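Local coordinates for protein putative methylase (Clostridium difficile, PDB 3LDU) that probably methylates guanine bases of ribosomal RNA, as a Rossmann-fold methyltransferase carrying an N-terminal RNA-binding THUMP region, and holds GTP in its catalytic-domain pocket, at residues A[15-20]-A[181-186]; A[335-340]-A[376-381]; A[355-360]-A[371-376]. All blocks are in the same frame, centred on the assembly; numbering follows the deposited sequence. Where two conformers were deposited one is given.

Contact 1 of 3, residues A[15-20]-A[181-186]; sequences FGMEKM and ETLAAG
Where the N-terminal ferredoxin-like region meets the methyltransferase domain, the turn leading into helix 18-27 packs against helix 181-189 of the methyltransferase region. The selenium of Met17, present as selenomethionine, does most of the touching. Its CG lies beside the backbone N (chi1 -60°), and further bends at chi2 and chi3 bring the selenium to the helix surface. There SE lies 4.0 Å from CD1 of Leu183, the two side chains crossing at about a right angle, and 4.1 Å from CA of Gly186. Its methyl CE is 4.1 Å from that same Gly186 CA. Because Gly186 has no side chain, the selenium and its methyl can lie directly on the helix backbone. Three residues on, CG of Met20 comes within 4.0 Å of the carbonyl O of Gly186, while its end, deposited in two conformers, leads away from the helix; the side chain also touches Leu190.

No hydrogen bond crosses the interface, which is buried and apolar. The entry to helix 18-27 is instead held from within: Gly16 N donates to Glu18 OE1 (2.8 Å). OE2 of that carboxylate takes the backbone N of Gly38, and Thr182 hydrogen-bonds to Glu60. Around the pair, strand 359-365 covers Met17 with Leu363 and Leu183 with Asn365, while helix 208-217 packs on Ala184 and Ala185.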
ATOM      1  N   PHE A  15       1.479  -9.048  -3.642  1.00 24.64           N
ATOM      2  CA  PHE A  15       1.812  -9.652  -4.925  1.00 30.11           C
ATOM      3  C   PHE A  15       0.878  -9.110  -5.994  1.00 26.71           C
ATOM      4  O   PHE A  15      -0.325  -9.044  -5.781  1.00 34.74           O
ATOM      5  CB  PHE A  15       1.722 -11.173  -4.848  1.00 37.73           C
ATOM      6  CG  PHE A  15       2.635 -11.777  -3.818  1.00 46.46           C
ATOM      7  CD1 PHE A  15       3.975 -11.436  -3.782  1.00 43.92           C
ATOM      8  CD2 PHE A  15       2.153 -12.683  -2.886  1.00 57.78           C
ATOM      9  CE1 PHE A  15       4.823 -11.986  -2.835  1.00 51.93           C
ATOM     10  CE2 PHE A  15       2.995 -13.239  -1.938  1.00 61.78           C
ATOM     11  CZ  PHE A  15       4.332 -12.889  -1.913  1.00 57.83           C
ATOM     12  N   GLY A  16       1.441  -8.701  -7.125  1.00 27.13           N
ATOM     13  CA  GLY A  16       0.666  -8.117  -8.210  1.00 30.11           C
ATOM     14  C   GLY A  16       0.723  -6.595  -8.198  1.00 26.45           C
ATOM     15  O   GLY A  16       0.299  -5.938  -9.146  1.00 28.87           O
HETATM   16  N   MSE A  17       1.270  -6.041  -7.123  1.00 23.85           N
HETATM   17  CA  MSE A  17       1.416  -4.591  -6.965  1.00 23.71           C
HETATM   18  C   MSE A  17       2.806  -4.052  -7.337  1.00 23.54           C
HETATM   19  O   MSE A  17       3.015  -2.831  -7.338  1.00 21.96           O
HETATM   20  CB  MSE A  17       1.100  -4.187  -5.526  1.00 31.02           C
HETATM   21  CG  MSE A  17      -0.291  -4.541  -5.100  1.00 42.91           C
HETATM   22 SE   MSE A  17      -1.521  -3.182  -5.738  0.80 43.33          SE
HETATM   23  CE  MSE A  17      -1.683  -3.610  -7.663  1.00 26.24           C
ATOM     24  N   GLU A  18       3.733  -4.955  -7.659  1.00 21.59           N
ATOM     25  CA  GLU A  18       5.136  -4.585  -7.899  1.00 24.07           C
ATOM     26  C   GLU A  18       5.327  -3.581  -9.034  1.00 22.66           C
ATOM     27  O   GLU A  18       6.139  -2.662  -8.921  1.00 23.81           O
ATOM     28  CB  GLU A  18       5.995  -5.825  -8.176  1.00 27.81           C
ATOM     29  CG  GLU A  18       6.028  -6.831  -7.044  1.00 29.27           C
ATOM     30  CD  GLU A  18       4.922  -7.875  -7.129  1.00 33.66           C
ATOM     31  OE1 GLU A  18       3.969  -7.708  -7.927  1.00 29.23           O
ATOM     32  OE2 GLU A  18       5.008  -8.869  -6.384  1.00 37.76           O
ATOM     33  N   LYS A  19       4.588  -3.754 -10.129  1.00 21.99           N
ATOM     34  CA  LYS A  19       4.707  -2.844 -11.266  1.00 21.57           C
ATOM     35  C   LYS A  19       4.229  -1.428 -10.928  1.00 21.92           C
ATOM     36  O   LYS A  19       4.858  -0.447 -11.319  1.00 23.03           O
ATOM     37  CB  LYS A  19       3.910  -3.379 -12.464  1.00 26.70           C
ATOM     38  CG  LYS A  19       4.741  -3.637 -13.698  1.00 52.70           C
ATOM     39  CD  LYS A  19       5.719  -4.772 -13.476  1.00 59.61           C
ATOM     40  CE  LYS A  19       5.870  -5.602 -14.743  1.00 64.37           C
ATOM     41  NZ  LYS A  19       4.557  -6.167 -15.177  1.00 66.66           N
HETATM   42  N   MSE A  20       3.107  -1.323 -10.211  1.00 20.79           N
HETATM   43  CA  MSE A  20       2.589  -0.018  -9.823  0.50 19.58           C
HETATM   44  C   MSE A  20       3.531   0.652  -8.844  1.00 17.38           C
HETATM   45  O   MSE A  20       3.803   1.838  -8.968  1.00 21.70           O
HETATM   46  CB  MSE A  20       1.211  -0.120  -9.181  0.50 16.46           C
HETATM   47  CG  MSE A  20       0.115  -0.467 -10.155  0.50 18.52           C
HETATM   48 SE   MSE A  20       0.050  -2.354 -10.555  0.50 30.99          SE
HETATM   49  CE  MSE A  20       1.561  -3.159  -9.700  0.50 64.62           C
ATOM     50  N   GLU A 181      -6.219   0.192   1.521  1.00 19.63           N
ATOM     51  CA  GLU A 181      -5.956   1.477   0.848  1.00 19.96           C
ATOM     52  C   GLU A 181      -4.880   1.376  -0.250  1.00 20.07           C
ATOM     53  O   GLU A 181      -4.980   2.018  -1.307  1.00 17.21           O
ATOM     54  CB  GLU A 181      -5.561   2.558   1.868  1.00 22.75           C
ATOM     55  CG  GLU A 181      -6.664   2.956   2.843  1.00 22.87           C
ATOM     56  CD  GLU A 181      -6.706   2.107   4.111  1.00 31.69           C
ATOM     57  OE1 GLU A 181      -6.362   0.902   4.063  1.00 29.39           O
ATOM     58  OE2 GLU A 181      -7.095   2.659   5.166  1.00 35.38           O
ATOM     59  N   THR A 182      -3.826   0.607   0.016  1.00 21.02           N
ATOM     60  CA  THR A 182      -2.735   0.447  -0.949  1.00 18.15           C
ATOM     61  C   THR A 182      -3.219  -0.296  -2.200  1.00 20.61           C
ATOM     62  O   THR A 182      -2.876   0.066  -3.325  1.00 19.83           O
ATOM     63  CB  THR A 182      -1.581  -0.346  -0.347  1.00 19.72           C
ATOM     64  OG1 THR A 182      -2.102  -1.496   0.326  1.00 21.26           O
ATOM     65  CG2 THR A 182      -0.820   0.535   0.661  1.00 19.24           C
ATOM     66  N   LEU A 183      -4.012  -1.338  -1.990  1.00 18.62           N
ATOM     67  CA  LEU A 183      -4.597  -2.072  -3.113  1.00 19.71           C
ATOM     68  C   LEU A 183      -5.490  -1.147  -3.937  1.00 23.66           C
ATOM     69  O   LEU A 183      -5.410  -1.127  -5.168  1.00 20.53           O
ATOM     70  CB  LEU A 183      -5.382  -3.273  -2.606  1.00 20.68           C
ATOM     71  CG  LEU A 183      -6.100  -4.118  -3.658  1.00 23.49           C
ATOM     72  CD1 LEU A 183      -5.116  -4.628  -4.681  1.00 27.29           C
ATOM     73  CD2 LEU A 183      -6.817  -5.278  -2.992  1.00 30.71           C
ATOM     74  N   ALA A 184      -6.334  -0.378  -3.256  1.00 17.90           N
ATOM     75  CA  ALA A 184      -7.219   0.563  -3.940  1.00 18.44           C
ATOM     76  C   ALA A 184      -6.448   1.557  -4.798  1.00 19.46           C
ATOM     77  O   ALA A 184      -6.802   1.811  -5.935  1.00 17.38           O
ATOM     78  CB  ALA A 184      -8.114   1.307  -2.923  1.00 20.95           C
ATOM     79  N   ALA A 185      -5.376   2.137  -4.261  1.00 18.05           N
ATOM     80  CA  ALA A 185      -4.566   3.028  -5.088  1.00 16.36           C
ATOM     81  C   ALA A 185      -4.012   2.298  -6.303  1.00 19.20           C
ATOM     82  O   ALA A 185      -3.952   2.858  -7.397  1.00 18.52           O
ATOM     83  CB  ALA A 185      -3.414   3.632  -4.253  1.00 15.90           C
ATOM     84  N   GLY A 186      -3.597   1.051  -6.113  1.00 18.21           N
ATOM     85  CA  GLY A 186      -3.059   0.273  -7.220  1.00 20.41           C
ATOM     86  C   GLY A 186      -4.107   0.030  -8.300  1.00 19.18           C
ATOM     87  O   GLY A 186      -3.797   0.039  -9.485  1.00 20.79           O
TER

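Contact 2 of 3, residues A[335-340]-A[376-381]; sequences LKNWSY and PGPKPP
Ser339 and Gly377 meet through a single hydrogen bond, and following the serine outward shows how a short side chain can hold a departing chain. Its CB lies 3.7 Å from Gly377 N and close to CA of Pro376. With chi1 at -67°, OG sits beside its own backbone N and anti to the carbonyl carbon, and from there it receives the N-H of Gly377 at 2.9 Å, with an angle of 156° at the hydrogen. The same oxygen is 3.5 Å from Pro376 CA.

Close backbone and side-chain approaches make up the rest. Trp338 O lies 3.3 Å from CA of Gly377, so the two backbones run close together here. Farther along, OD1 of Asn337 approaches CG of Pro378 closely, at 3.0 Å, the two side chains crossing at about a right angle. Trp338 itself turns to the other side, its NE1 hydrogen-bonded to the carbonyl O of Asp300.

The chain leaving strand 368-375 is thus caught beside the start of its antiparallel neighbour, strand 339-344, before the proline-rich C-terminal tail runs on over the surface. Both lie inside edge strand 359-365 in the seven-stranded 3-2-1-4-5-7-6 sheet characteristic of Rossmann-type (class I) methyltransferases.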
ATOM      1  N   LEU A 335     -24.166   1.401 -20.949  1.00 33.53           N
ATOM      2  CA  LEU A 335     -23.495   2.690 -20.885  1.00 31.60           C
ATOM      3  C   LEU A 335     -22.870   3.005 -22.238  1.00 38.05           C
ATOM      4  O   LEU A 335     -22.539   2.101 -23.008  1.00 39.84           O
ATOM      5  CB  LEU A 335     -22.414   2.672 -19.784  1.00 25.04           C
ATOM      6  CG  LEU A 335     -22.998   2.422 -18.393  1.00 23.93           C
ATOM      7  CD1 LEU A 335     -21.913   2.147 -17.322  1.00 28.36           C
ATOM      8  CD2 LEU A 335     -23.878   3.599 -17.987  1.00 27.35           C
ATOM      9  N   LYS A 336     -22.708   4.289 -22.531  1.00 33.91           N
ATOM     10  CA  LYS A 336     -22.171   4.684 -23.822  1.00 43.24           C
ATOM     11  C   LYS A 336     -20.659   4.798 -23.776  1.00 30.69           C
ATOM     12  O   LYS A 336     -20.133   5.800 -23.315  1.00 34.82           O
ATOM     13  CB  LYS A 336     -22.780   6.015 -24.277  1.00 54.97           C
ATOM     14  CG  LYS A 336     -22.311   6.466 -25.653  1.00 67.66           C
ATOM     15  CD  LYS A 336     -22.506   5.361 -26.682  1.00 72.30           C
ATOM     16  CE  LYS A 336     -22.085   5.809 -28.073  1.00 75.67           C
ATOM     17  NZ  LYS A 336     -22.140   4.685 -29.048  1.00 74.58           N
ATOM     18  N   ASN A 337     -19.970   3.769 -24.261  1.00 31.31           N
ATOM     19  CA  ASN A 337     -18.519   3.803 -24.373  1.00 35.82           C
ATOM     20  C   ASN A 337     -17.831   4.011 -23.024  1.00 30.71           C
ATOM     21  O   ASN A 337     -16.857   4.758 -22.933  1.00 31.99           O
ATOM     22  CB  ASN A 337     -18.092   4.917 -25.328  1.00 37.86           C
ATOM     23  CG  ASN A 337     -18.358   4.574 -26.775  1.00 47.33           C
ATOM     24  OD1 ASN A 337     -18.080   3.465 -27.217  1.00 49.05           O
ATOM     25  ND2 ASN A 337     -18.900   5.530 -27.521  1.00 46.07           N
ATOM     26  N   TRP A 338     -18.340   3.378 -21.974  1.00 29.25           N
ATOM     27  CA  TRP A 338     -17.658   3.445 -20.680  1.00 24.53           C
ATOM     28  C   TRP A 338     -16.598   2.345 -20.561  1.00 27.13           C
ATOM     29  O   TRP A 338     -16.597   1.383 -21.329  1.00 28.54           O
ATOM     30  CB  TRP A 338     -18.661   3.319 -19.521  1.00 28.19           C
ATOM     31  CG  TRP A 338     -19.412   4.591 -19.193  1.00 27.97           C
ATOM     32  CD1 TRP A 338     -20.111   5.377 -20.067  1.00 29.85           C
ATOM     33  CD2 TRP A 338     -19.562   5.195 -17.898  1.00 26.82           C
ATOM     34  NE1 TRP A 338     -20.674   6.444 -19.397  1.00 28.30           N
ATOM     35  CE2 TRP A 338     -20.349   6.359 -18.067  1.00 25.90           C
ATOM     36  CE3 TRP A 338     -19.091   4.884 -16.613  1.00 22.98           C
ATOM     37  CZ2 TRP A 338     -20.684   7.199 -17.002  1.00 25.16           C
ATOM     38  CZ3 TRP A 338     -19.433   5.716 -15.555  1.00 23.17           C
ATOM     39  CH2 TRP A 338     -20.219   6.865 -15.759  1.00 25.41           C
ATOM     40  N   SER A 339     -15.712   2.507 -19.582  1.00 23.69           N
ATOM     41  CA  SER A 339     -14.704   1.513 -19.216  1.00 21.85           C
ATOM     42  C   SER A 339     -15.041   1.079 -17.795  1.00 28.59           C
ATOM     43  O   SER A 339     -15.365   1.921 -16.968  1.00 28.21           O
ATOM     44  CB  SER A 339     -13.308   2.148 -19.187  1.00 21.97           C
ATOM     45  OG  SER A 339     -12.870   2.548 -20.477  1.00 28.80           O
ATOM     46  N   TYR A 340     -14.967  -0.213 -17.493  1.00 20.85           N
ATOM     47  CA  TYR A 340     -15.268  -0.644 -16.131  1.00 20.61           C
ATOM     48  C   TYR A 340     -14.262  -1.681 -15.643  1.00 22.59           C
ATOM     49  O   TYR A 340     -13.742  -2.473 -16.432  1.00 22.03           O
ATOM     50  CB  TYR A 340     -16.717  -1.136 -15.986  1.00 23.11           C
ATOM     51  CG  TYR A 340     -17.334  -1.732 -17.244  1.00 26.43           C
ATOM     52  CD1 TYR A 340     -17.254  -3.092 -17.502  1.00 24.79           C
ATOM     53  CD2 TYR A 340     -18.032  -0.937 -18.144  1.00 28.63           C
ATOM     54  CE1 TYR A 340     -17.823  -3.650 -18.637  1.00 31.69           C
ATOM     55  CE2 TYR A 340     -18.609  -1.491 -19.302  1.00 26.50           C
ATOM     56  CZ  TYR A 340     -18.498  -2.851 -19.533  1.00 32.98           C
ATOM     57  OH  TYR A 340     -19.060  -3.433 -20.664  1.00 36.47           O
ATOM     58  N   PRO A 376     -11.732  -1.954 -20.610  1.00 29.54           N
ATOM     59  CA  PRO A 376     -11.659  -0.643 -21.264  1.00 29.78           C
ATOM     60  C   PRO A 376     -12.679  -0.566 -22.385  1.00 32.89           C
ATOM     61  O   PRO A 376     -12.957  -1.586 -23.024  1.00 34.96           O
ATOM     62  CB  PRO A 376     -10.232  -0.606 -21.835  1.00 31.56           C
ATOM     63  CG  PRO A 376      -9.782  -2.049 -21.862  1.00 36.68           C
ATOM     64  CD  PRO A 376     -10.447  -2.674 -20.672  1.00 35.32           C
ATOM     65  N   GLY A 377     -13.238   0.621 -22.607  1.00 30.31           N
ATOM     66  CA  GLY A 377     -14.262   0.814 -23.618  1.00 32.12           C
ATOM     67  C   GLY A 377     -13.727   0.576 -25.016  1.00 41.55           C
ATOM     68  O   GLY A 377     -12.514   0.519 -25.218  1.00 39.41           O
ATOM     69  N   PRO A 378     -14.634   0.440 -25.994  1.00 47.06           N
ATOM     70  CA  PRO A 378     -14.230   0.154 -27.374  1.00 50.00           C
ATOM     71  C   PRO A 378     -13.243   1.198 -27.874  1.00 55.46           C
ATOM     72  O   PRO A 378     -13.300   2.353 -27.455  1.00 52.04           O
ATOM     73  CB  PRO A 378     -15.545   0.250 -28.156  1.00 60.33           C
ATOM     74  CG  PRO A 378     -16.494   0.977 -27.248  1.00 60.50           C
ATOM     75  CD  PRO A 378     -16.086   0.613 -25.862  1.00 51.86           C
ATOM     76  N   LYS A 379     -12.330   0.786 -28.746  1.00 67.42           N
ATOM     77  CA  LYS A 379     -11.413   1.720 -29.386  1.00 66.47           C
ATOM     78  C   LYS A 379     -12.074   2.311 -30.627  1.00 62.79           C
ATOM     79  O   LYS A 379     -13.019   1.728 -31.172  1.00 55.76           O
ATOM     80  CB  LYS A 379     -10.119   1.007 -29.776  1.00 66.73           C
ATOM     81  CG  LYS A 379      -9.339   0.468 -28.599  1.00 68.16           C
ATOM     82  CD  LYS A 379      -8.680  -0.851 -28.944  1.00 69.48           C
ATOM     83  CE  LYS A 379      -7.167  -0.766 -28.850  1.00 65.33           C
ATOM     84  NZ  LYS A 379      -6.550  -0.030 -29.987  1.00 67.26           N
ATOM     85  N   PRO A 380     -11.586   3.476 -31.077  1.00 59.82           N
ATOM     86  CA  PRO A 380     -12.095   4.065 -32.322  1.00 60.51           C
ATOM     87  C   PRO A 380     -11.963   3.073 -33.479  1.00 60.98           C
ATOM     88  O   PRO A 380     -11.141   2.155 -33.409  1.00 61.62           O
ATOM     89  CB  PRO A 380     -11.169   5.267 -32.548  1.00 62.08           C
ATOM     90  CG  PRO A 380     -10.625   5.591 -31.197  1.00 57.83           C
ATOM     91  CD  PRO A 380     -10.514   4.285 -30.471  1.00 54.32           C
ATOM     92  N   PRO A 381     -12.766   3.251 -34.535  1.00 61.33           N
ATOM     93  CA  PRO A 381     -12.693   2.354 -35.691  1.00 63.59           C
ATOM     94  C   PRO A 381     -11.311   2.387 -36.335  1.00 68.94           C
ATOM     95  O   PRO A 381     -10.564   3.357 -36.170  1.00 60.84           O
ATOM     96  CB  PRO A 381     -13.736   2.939 -36.653  1.00 60.70           C
ATOM     97  CG  PRO A 381     -13.896   4.360 -36.222  1.00 62.29           C
ATOM     98  CD  PRO A 381     -13.763   4.316 -34.730  1.00 64.60           C
TER

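Contact 3 of 3, residues A[355-360]-A[371-376]; sequences QKADKK and NFFQYP
A classic beta bulge, with Asp358 and Lys359 together set opposite Gln374, lies at the open end of the hairpin formed by strands 359-365 and 368-375, the antiparallel pair ending the methyltransferase sheet. Asp358 N donates to Gln374 O, and Gln374 N returns a straighter bond to Lys359 O at 2.9 Å (160° at the hydrogen). The next pair, Lys360 with Phe373, is non-hydrogen-bonded.

Each face of the hairpin has its own chemistry. Beside Gln374, the carboxylate of Asp358 is gripped by two partners: OD2 takes NZ of Lys359 in a salt bridge of 3.0 Å, and receives a water hydrogen that links it to NE2 of Gln374. Beside Phe373, Lys360 runs fully extended, CG anti to the backbone N. Its CD reaches Phe373 CE1 at 3.5 Å, the two side chains lying alongside and pointing the same way, and its CE continues to Asn371 CG at 3.4 Å. Ala357 fills the place between the aromatic rings, its CB at the edge of Phe373 and its CA over a face of Tyr375 in a CH-pi contact, 3.9 Å from the centroid. The aliphatic part of Gln355 slides past the Tyr375 ring in the opposite direction, amide and ring planes 57° apart.

Outside this shell, Phe349 and Phe353 of helix 349-353 meet the rings of Phe373 and Tyr375 respectively. Glu350 takes the backbone N of Ala357, fixing the approach to the bulge, while Gln355 NE2 is tied to Tyr340 OH. The hydroxyl of Tyr375 makes the last bond: its OH donates to Gln355 O at 2.8 Å, coming from above the carbonyl plane, 41° out of it.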
ATOM      1  N   GLN A 355     -19.235 -11.081 -20.069  1.00 29.18           N
ATOM      2  CA  GLN A 355     -18.258 -10.414 -20.919  1.00 33.14           C
ATOM      3  C   GLN A 355     -16.837 -10.811 -20.527  1.00 32.88           C
ATOM      4  O   GLN A 355     -16.523 -10.913 -19.341  1.00 31.17           O
ATOM      5  CB  GLN A 355     -18.441  -8.895 -20.816  1.00 35.69           C
ATOM      6  CG  GLN A 355     -17.700  -8.090 -21.865  1.00 34.72           C
ATOM      7  CD  GLN A 355     -17.965  -6.609 -21.733  1.00 38.70           C
ATOM      8  OE1 GLN A 355     -17.338  -5.790 -22.409  1.00 42.85           O
ATOM      9  NE2 GLN A 355     -18.889  -6.251 -20.845  1.00 31.60           N
ATOM     10  N   LYS A 356     -15.995 -11.064 -21.529  1.00 34.04           N
ATOM     11  CA  LYS A 356     -14.603 -11.440 -21.311  1.00 31.82           C
ATOM     12  C   LYS A 356     -13.794 -10.168 -21.121  1.00 29.18           C
ATOM     13  O   LYS A 356     -13.971  -9.204 -21.862  1.00 29.29           O
ATOM     14  CB  LYS A 356     -14.069 -12.237 -22.510  1.00 33.11           C
ATOM     15  CG  LYS A 356     -12.666 -12.786 -22.314  1.00 40.30           C
ATOM     16  CD  LYS A 356     -12.296 -13.832 -23.356  1.00 51.83           C
ATOM     17  CE  LYS A 356     -11.448 -13.249 -24.479  1.00 60.48           C
ATOM     18  NZ  LYS A 356     -12.155 -12.202 -25.272  1.00 60.48           N
ATOM     19  N   ALA A 357     -12.920 -10.150 -20.115  1.00 27.56           N
ATOM     20  CA  ALA A 357     -12.129  -8.959 -19.851  1.00 26.32           C
ATOM     21  C   ALA A 357     -10.977  -8.819 -20.839  1.00 30.27           C
ATOM     22  O   ALA A 357     -10.474  -9.813 -21.376  1.00 29.12           O
ATOM     23  CB  ALA A 357     -11.597  -8.965 -18.407  1.00 27.71           C
ATOM     24  N   ASP A 358     -10.569  -7.574 -21.071  1.00 25.28           N
ATOM     25  CA  ASP A 358      -9.360  -7.284 -21.822  1.00 29.66           C
ATOM     26  C   ASP A 358      -8.143  -7.860 -21.093  1.00 31.10           C
ATOM     27  O   ASP A 358      -7.264  -8.465 -21.711  1.00 33.75           O
ATOM     28  CB  ASP A 358      -9.200  -5.771 -21.993  1.00 29.84           C
ATOM     29  CG  ASP A 358      -7.858  -5.392 -22.587  1.00 37.67           C
ATOM     30  OD1 ASP A 358      -7.512  -5.944 -23.650  1.00 39.05           O
ATOM     31  OD2 ASP A 358      -7.149  -4.547 -21.997  1.00 32.72           O
ATOM     32  N   LYS A 359      -8.099  -7.663 -19.774  1.00 23.84           N
ATOM     33  CA  LYS A 359      -7.030  -8.204 -18.947  1.00 27.27           C
ATOM     34  C   LYS A 359      -7.608  -8.687 -17.628  1.00 30.12           C
ATOM     35  O   LYS A 359      -8.609  -8.159 -17.147  1.00 25.97           O
ATOM     36  CB  LYS A 359      -5.969  -7.146 -18.673  1.00 26.81           C
ATOM     37  CG  LYS A 359      -5.243  -6.661 -19.906  1.00 34.06           C
ATOM     38  CD  LYS A 359      -4.087  -5.745 -19.504  1.00 42.15           C
ATOM     39  CE  LYS A 359      -3.410  -5.126 -20.720  1.00 49.03           C
ATOM     40  NZ  LYS A 359      -4.274  -4.103 -21.378  1.00 54.65           N
ATOM     41  N   LYS A 360      -6.971  -9.699 -17.054  1.00 26.94           N
ATOM     42  CA  LYS A 360      -7.349 -10.215 -15.747  1.00 29.54           C
ATOM     43  C   LYS A 360      -6.057 -10.274 -14.942  1.00 31.08           C
ATOM     44  O   LYS A 360      -5.135 -11.003 -15.309  1.00 34.01           O
ATOM     45  CB  LYS A 360      -7.946 -11.611 -15.894  1.00 35.52           C
ATOM     46  CG  LYS A 360      -8.261 -12.326 -14.595  1.00 39.75           C
ATOM     47  CD  LYS A 360      -8.878 -13.688 -14.890  1.00 52.21           C
ATOM     48  CE  LYS A 360      -9.038 -14.536 -13.635  1.00 61.22           C
ATOM     49  NZ  LYS A 360      -9.761 -15.816 -13.914  1.00 64.91           N
ATOM     50  N   ASN A 371      -9.009 -11.305  -8.307  1.00 28.99           N
ATOM     51  CA  ASN A 371      -8.593 -10.914  -9.653  1.00 25.92           C
ATOM     52  C   ASN A 371      -9.188  -9.565 -10.012  1.00 26.54           C
ATOM     53  O   ASN A 371     -10.299  -9.253  -9.608  1.00 26.59           O
ATOM     54  CB  ASN A 371      -9.035 -11.942 -10.687  1.00 31.07           C
ATOM     55  CG  ASN A 371      -8.263 -13.235 -10.587  1.00 42.82           C
ATOM     56  OD1 ASN A 371      -7.085 -13.298 -10.947  1.00 41.09           O
ATOM     57  ND2 ASN A 371      -8.923 -14.278 -10.096  1.00 41.31           N
ATOM     58  N   PHE A 372      -8.441  -8.762 -10.759  1.00 22.26           N
ATOM     59  CA  PHE A 372      -8.929  -7.465 -11.217  1.00 21.06           C
ATOM     60  C   PHE A 372      -9.263  -7.638 -12.693  1.00 23.98           C
ATOM     61  O   PHE A 372      -8.367  -7.849 -13.507  1.00 23.95           O
ATOM     62  CB  PHE A 372      -7.825  -6.421 -11.040  1.00 19.46           C
ATOM     63  CG  PHE A 372      -8.271  -4.995 -11.263  1.00 23.67           C
ATOM     64  CD1 PHE A 372      -9.467  -4.521 -10.737  1.00 23.69           C
ATOM     65  CD2 PHE A 372      -7.470  -4.123 -11.981  1.00 24.42           C
ATOM     66  CE1 PHE A 372      -9.855  -3.197 -10.925  1.00 22.71           C
ATOM     67  CE2 PHE A 372      -7.848  -2.805 -12.179  1.00 24.90           C
ATOM     68  CZ  PHE A 372      -9.037  -2.339 -11.647  1.00 21.80           C
ATOM     69  N   PHE A 373     -10.553  -7.588 -13.019  1.00 20.28           N
ATOM     70  CA  PHE A 373     -11.035  -7.756 -14.392  1.00 21.79           C
ATOM     71  C   PHE A 373     -11.207  -6.395 -15.059  1.00 22.64           C
ATOM     72  O   PHE A 373     -11.975  -5.561 -14.592  1.00 23.39           O
ATOM     73  CB  PHE A 373     -12.368  -8.472 -14.366  1.00 24.13           C
ATOM     74  CG  PHE A 373     -12.303  -9.860 -13.808  1.00 24.67           C
ATOM     75  CD1 PHE A 373     -12.015 -10.935 -14.632  1.00 28.86           C
ATOM     76  CD2 PHE A 373     -12.538 -10.090 -12.464  1.00 22.43           C
ATOM     77  CE1 PHE A 373     -11.960 -12.224 -14.125  1.00 27.55           C
ATOM     78  CE2 PHE A 373     -12.493 -11.375 -11.947  1.00 26.99           C
ATOM     79  CZ  PHE A 373     -12.205 -12.442 -12.782  1.00 25.52           C
ATOM     80  N   GLN A 374     -10.514  -6.183 -16.171  1.00 21.51           N
ATOM     81  CA  GLN A 374     -10.421  -4.853 -16.767  1.00 19.97           C
ATOM     82  C   GLN A 374     -11.183  -4.836 -18.082  1.00 25.94           C
ATOM     83  O   GLN A 374     -10.948  -5.679 -18.941  1.00 25.78           O
ATOM     84  CB  GLN A 374      -8.951  -4.515 -17.023  1.00 18.72           C
ATOM     85  CG  GLN A 374      -8.138  -4.573 -15.746  1.00 20.17           C
ATOM     86  CD  GLN A 374      -6.646  -4.367 -15.951  1.00 28.53           C
ATOM     87  OE1 GLN A 374      -5.842  -4.790 -15.123  1.00 43.46           O
ATOM     88  NE2 GLN A 374      -6.271  -3.711 -17.044  1.00 28.54           N
ATOM     89  N   TYR A 375     -12.080  -3.865 -18.229  1.00 21.43           N
ATOM     90  CA  TYR A 375     -12.918  -3.744 -19.427  1.00 23.59           C
ATOM     91  C   TYR A 375     -12.864  -2.328 -19.993  1.00 26.05           C
ATOM     92  O   TYR A 375     -13.836  -1.577 -19.872  1.00 28.66           O
ATOM     93  CB  TYR A 375     -14.367  -4.069 -19.100  1.00 23.08           C
ATOM     94  CG  TYR A 375     -14.636  -5.473 -18.626  1.00 25.61           C
ATOM     95  CD1 TYR A 375     -15.033  -6.462 -19.521  1.00 25.13           C
ATOM     96  CD2 TYR A 375     -14.518  -5.811 -17.279  1.00 23.52           C
ATOM     97  CE1 TYR A 375     -15.301  -7.753 -19.089  1.00 27.26           C
ATOM     98  CE2 TYR A 375     -14.777  -7.105 -16.836  1.00 23.86           C
ATOM     99  CZ  TYR A 375     -15.166  -8.073 -17.748  1.00 28.72           C
ATOM    100  OH  TYR A 375     -15.429  -9.357 -17.322  1.00 30.11           O
ATOM    101  N   PRO A 376     -11.732  -1.954 -20.610  1.00 29.54           N
ATOM    102  CA  PRO A 376     -11.659  -0.643 -21.264  1.00 29.78           C
ATOM    103  C   PRO A 376     -12.679  -0.566 -22.385  1.00 32.89           C
ATOM    104  O   PRO A 376     -12.957  -1.586 -23.024  1.00 34.96           O
ATOM    105  CB  PRO A 376     -10.232  -0.606 -21.835  1.00 31.56           C
ATOM    106  CG  PRO A 376      -9.782  -2.049 -21.862  1.00 36.68           C
ATOM    107  CD  PRO A 376     -10.447  -2.674 -20.672  1.00 35.32           C
TER
HETATM  108  O   HOH W   1      -7.163  -3.117 -19.578  1.00 33.67           O

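How the contacts relate
Contact 1 is buried near the middle of the chain, whereas contact 2 is a surface contact and contact 3 is partly buried. Chemistry follows place: a selenomethionine packs on a leucine methyl and on helix backbone at a glycine in contact 1, one serine-to-backbone bond serves contact 2, and contact 3 combines strand pairing with aromatic rings, a salt bridge and water. Contacts 2 and 3 share Pro376 and hold neighbouring strands of one sheet; Tyr340 O is 2.8 Å from Tyr375 N, a probable hydrogen bond. Contact 1 touches neither, its centre about 17 Å from that of contact 3, yet strand 359-365, part of contact 3, also packs on contact 1 through Leu363 and Asn365.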